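Local coordinates for protein alkaline phosphatase (Antarctic bacterium, PDB 2W5V) that probably hydrolyses phosphate monoesters as an alkaline phosphatase, a dimeric enzyme that uses zinc and magnesium ions and carries a phosphoserine, at residues S58-P61 and N62-F66; G356-N360 and N361-H365. The protein carries 1 engineered substitution. All blocks are in the same frame, centred on the assembly; numbering follows the deposited sequence.

Contact 1 (S58-P61 and N62-F66); sequences SGTP and NYTQF. Unlike the reference sequence in segment 58-61: Ser58 (reference Glu).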
# COMPACT_ATOMS: atom_id res chain seq x y z
N SER B 58 -9.06 -18.28 5.54
CA SER B 58 -10.28 -18.85 4.98
C SER B 58 -11.30 -17.74 4.74
O SER B 58 -11.57 -16.93 5.63
CB SER B 58 -10.84 -19.92 5.92
OG SER B 58 -12.16 -20.28 5.55
N GLY B 59 -11.86 -17.69 3.54
CA GLY B 59 -12.83 -16.66 3.21
C GLY B 59 -12.21 -15.32 2.90
O GLY B 59 -10.99 -15.14 2.99
N THR B 60 -13.05 -14.36 2.52
CA THR B 60 -12.59 -13.04 2.11
C THR B 60 -12.23 -12.18 3.31
O THR B 60 -12.92 -12.21 4.33
CB THR B 60 -13.68 -12.33 1.29
OG1 THR B 60 -14.13 -13.20 0.25
CG2 THR B 60 -13.15 -11.05 0.68
N PRO B 61 -11.13 -11.41 3.22
CA PRO B 61 -10.75 -10.53 4.32
C PRO B 61 -11.72 -9.37 4.48
O PRO B 61 -12.25 -8.87 3.49
CB PRO B 61 -9.39 -9.97 3.88
CG PRO B 61 -8.90 -10.90 2.83
CD PRO B 61 -10.10 -11.45 2.16
N ASN B 62 -11.93 -8.93 5.71
CA ASN B 62 -12.79 -7.79 5.97
C ASN B 62 -12.18 -6.50 5.40
O ASN B 62 -12.89 -5.53 5.15
CB ASN B 62 -13.10 -7.69 7.46
CG ASN B 62 -14.02 -8.80 7.92
OD1 ASN B 62 -15.14 -8.92 7.43
ND2 ASN B 62 -13.55 -9.63 8.85
N TYR B 63 -10.87 -6.51 5.17
CA TYR B 63 -10.25 -5.41 4.44
C TYR B 63 -11.03 -5.04 3.17
O TYR B 63 -11.10 -3.87 2.81
CB TYR B 63 -8.80 -5.75 4.06
CG TYR B 63 -7.81 -5.61 5.19
CD1 TYR B 63 -7.27 -6.73 5.81
CD2 TYR B 63 -7.41 -4.36 5.65
CE1 TYR B 63 -6.36 -6.61 6.86
CE2 TYR B 63 -6.50 -4.22 6.70
CZ TYR B 63 -5.98 -5.35 7.30
OH TYR B 63 -5.07 -5.22 8.33
N THR B 64 -11.61 -6.03 2.49
CA THR B 64 -12.24 -5.75 1.19
C THR B 64 -13.51 -4.90 1.29
O THR B 64 -14.03 -4.43 0.28
CB THR B 64 -12.58 -7.04 0.42
OG1 THR B 64 -13.51 -7.82 1.18
CG2 THR B 64 -11.33 -7.85 0.14
N GLN B 65 -14.02 -4.72 2.51
CA GLN B 65 -15.18 -3.85 2.71
C GLN B 65 -14.84 -2.37 2.54
O GLN B 65 -15.74 -1.55 2.37
CB GLN B 65 -15.79 -4.07 4.10
CG GLN B 65 -16.34 -5.46 4.32
CD GLN B 65 -17.08 -5.59 5.64
OE1 GLN B 65 -18.00 -4.83 5.93
NE2 GLN B 65 -16.67 -6.56 6.46
N PHE B 66 -13.56 -2.01 2.59
CA PHE B 66 -13.18 -0.60 2.55
C PHE B 66 -13.07 -0.04 1.14
O PHE B 66 -12.58 -0.71 0.24
CB PHE B 66 -11.84 -0.37 3.27
CG PHE B 66 -11.90 -0.51 4.76
CD1 PHE B 66 -11.46 -1.68 5.38
CD2 PHE B 66 -12.38 0.52 5.55
CE1 PHE B 66 -11.52 -1.81 6.75
CE2 PHE B 66 -12.44 0.39 6.93
CZ PHE B 66 -12.00 -0.77 7.53
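Two donors of Thr64 grip the carbonyl oxygen of Pro61 where the loop between helix 47-52 and strand 68-73 winds into the 3-10 segment 62-65. The hydroxyl OG1 of Thr64 lies 2.8 Å from Pro61 O, nearly in line with the C=O bond. Thr64 N stands 3.1 Å from the same Pro61 O, well above the carbonyl plane. Its N-H points at the oxygen along a fairly straight path (162°). Threonine suits the place because its OG1, set between the backbone N and the carbonyl carbon (chi1 61°), is brought back onto Pro61 O. The methyl CG2 of Thr60 comes across the Thr64 side chain at about a right angle, 3.3 Å from Thr64 OG1 and 3.7 Å from Thr64 CG2.

Proline fits just before the turn, where its own nitrogen has no hydrogen to offer; its CB lies at the edge of the Tyr63 ring, close to the ring plane. The amides that follow, Asn62 N and Tyr63 N, are both bound by the carboxylate of Asp278, so a helix 267-291 residue holds the start of the turn. Gln65, whose OE1 bonds to Lys289, reaches back along the turn with its other amide atom, NE2 lying 3.0 Å from Asn62 OD1 in a weak, bent bond.

Contact 2 (G356-N360 and N361-H365); sequences GIYEN and NEIFH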
# COMPACT_ATOMS: atom_id res chain seq x y z
N GLY B 356 -5.82 10.02 0.12
CA GLY B 356 -4.58 10.72 -0.19
C GLY B 356 -3.40 10.28 0.67
O GLY B 356 -3.45 9.25 1.36
N ILE B 357 -2.34 11.07 0.64
CA ILE B 357 -1.09 10.70 1.31
C ILE B 357 -0.73 11.80 2.28
O ILE B 357 -0.79 12.99 1.94
CB ILE B 357 0.05 10.54 0.28
CG1 ILE B 357 -0.34 9.50 -0.78
CG2 ILE B 357 1.36 10.16 0.98
CD1 ILE B 357 0.78 9.21 -1.82
N TYR B 358 -0.36 11.43 3.50
CA TYR B 358 -0.09 12.43 4.54
C TYR B 358 0.80 11.89 5.65
O TYR B 358 1.12 10.69 5.70
CB TYR B 358 -1.40 12.99 5.11
CG TYR B 358 -2.45 11.93 5.40
CD1 TYR B 358 -2.55 11.36 6.67
CD2 TYR B 358 -3.32 11.49 4.41
CE1 TYR B 358 -3.50 10.37 6.94
CE2 TYR B 358 -4.28 10.50 4.67
CZ TYR B 358 -4.36 9.95 5.94
OH TYR B 358 -5.30 8.97 6.22
N GLU B 359 1.22 12.77 6.56
CA GLU B 359 2.05 12.34 7.68
C GLU B 359 1.20 11.59 8.68
O GLU B 359 0.02 11.91 8.86
CB GLU B 359 2.72 13.55 8.34
CG GLU B 359 3.65 14.32 7.40
CD GLU B 359 4.96 13.59 7.12
OE1 GLU B 359 5.20 12.52 7.72
OE2 GLU B 359 5.75 14.09 6.29
N ASN B 360 1.78 10.58 9.33
CA ASN B 360 1.07 9.82 10.37
C ASN B 360 0.36 10.69 11.42
O ASN B 360 -0.74 10.35 11.86
CB ASN B 360 1.95 8.76 11.04
CG ASN B 360 3.17 9.34 11.76
OD1 ASN B 360 3.46 10.54 11.70
ND2 ASN B 360 3.90 8.47 12.46
N ASN B 361 0.97 11.80 11.82
CA ASN B 361 0.34 12.58 12.89
C ASN B 361 -0.95 13.26 12.45
O ASN B 361 -1.72 13.71 13.29
CB ASN B 361 1.30 13.58 13.53
CG ASN B 361 1.80 14.63 12.57
OD1 ASN B 361 2.48 14.31 11.59
ND2 ASN B 361 1.50 15.90 12.85
N GLU B 362 -1.18 13.33 11.15
CA GLU B 362 -2.42 13.95 10.65
C GLU B 362 -3.64 13.09 10.94
O GLU B 362 -4.77 13.57 10.87
CB GLU B 362 -2.33 14.28 9.16
CG GLU B 362 -1.28 15.34 8.83
CD GLU B 362 -1.61 16.70 9.42
OE1 GLU B 362 -2.78 16.93 9.77
OE2 GLU B 362 -0.69 17.54 9.53
N ILE B 363 -3.43 11.81 11.24
CA ILE B 363 -4.54 10.95 11.67
C ILE B 363 -5.28 11.63 12.82
O ILE B 363 -6.52 11.67 12.83
CB ILE B 363 -4.06 9.57 12.14
CG1 ILE B 363 -3.64 8.69 10.95
CG2 ILE B 363 -5.15 8.88 12.96
CD1 ILE B 363 -4.79 8.25 10.05
N PHE B 364 -4.52 12.16 13.78
CA PHE B 364 -5.10 12.85 14.94
C PHE B 364 -5.93 14.04 14.50
O PHE B 364 -7.08 14.21 14.91
CB PHE B 364 -4.00 13.31 15.89
CG PHE B 364 -4.47 14.27 16.97
CD1 PHE B 364 -4.79 13.80 18.24
CD2 PHE B 364 -4.57 15.63 16.72
CE1 PHE B 364 -5.21 14.67 19.24
CE2 PHE B 364 -5.00 16.52 17.72
CZ PHE B 364 -5.32 16.03 18.98
N HIS B 365 -5.34 14.88 13.65
CA HIS B 365 -6.00 16.11 13.24
C HIS B 365 -7.23 15.84 12.39
O HIS B 365 -8.21 16.57 12.45
CB HIS B 365 -4.99 17.02 12.54
CG HIS B 365 -3.88 17.46 13.45
ND1 HIS B 365 -4.07 18.41 14.43
CD2 HIS B 365 -2.60 17.04 13.56
CE1 HIS B 365 -2.94 18.58 15.09
NE2 HIS B 365 -2.03 17.76 14.59
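Tyr358 meets the first residues of helix 362-371 with one side of its ring, in a tight strand-to-helix connection made by a type I beta turn from Glu359 to Glu362. Its CD1 lies 3.8 Å from Glu362 CB, which approaches the ring obliquely, while the methyl CD1 of Ile363 sits at the ring edge, in its plane, 4.0 Å from Tyr358 CE1. With chi1 at 44°, CG of Tyr358 stands between the backbone N and the carbonyl carbon, which sends the ring toward the helix start. Tyrosine serves both needs here: an apolar edge for isoleucine, and a hydroxyl that bonds to the carbonyl of Phe354. Ile363 in turn supplies a methyl to that edge and also packs on Phe91.

The backbone closes the turn. Glu362 N donates to Glu359 O at 2.9 Å, and Ile363 N to Asn360 O at 3.1 Å. Each bond runs back three residues, the second following directly on the first as the chain enters the helix. CB of Ile363 lies 3.4 Å from Asn360 O, the oxygen that its backbone N binds. The two asparagine amides are almost perpendicular (89°), and the OD1 of Asn361 rests 3.3 Å from Glu359 CB.

Further out, Lys96 ties down the turn: it forms a salt bridge with Glu359 OE1 and a hydrogen bond with Asn360 OD1, a pairing likely to favour the ionised carboxylate. On the strand side, Lys73 shares backbone bonds with Tyr358 and Asn360. Asparagine suits both turn positions because its amide can bond outward: as Asn360 OD1 takes Lys96, Asn361 ND2 bonds to Gly94 O, the oxygen that His365 NE2 also binds.

Overall arrangement
Contact 1 precedes contact 2 along the chain, and their centres lie 24 Å apart, with nearest atoms about 11 Å from each other, so they do not touch. Strand 68-73 relates them within the large mixed sheet: residues 58-66 lie in the loop leading to that strand, while strand 356-359 of contact 2 pairs parallel to it, the outermost on that side within this chain. Tyr63 of one subunit packs on Ile357 of the other, so these separate regions both belong to the face where the subunits meet. Contact 2 lies nearer the metal centre, the Asn360 side chain being about 10 Å from a bound zinc ion, against about 14 Å for that of Tyr63.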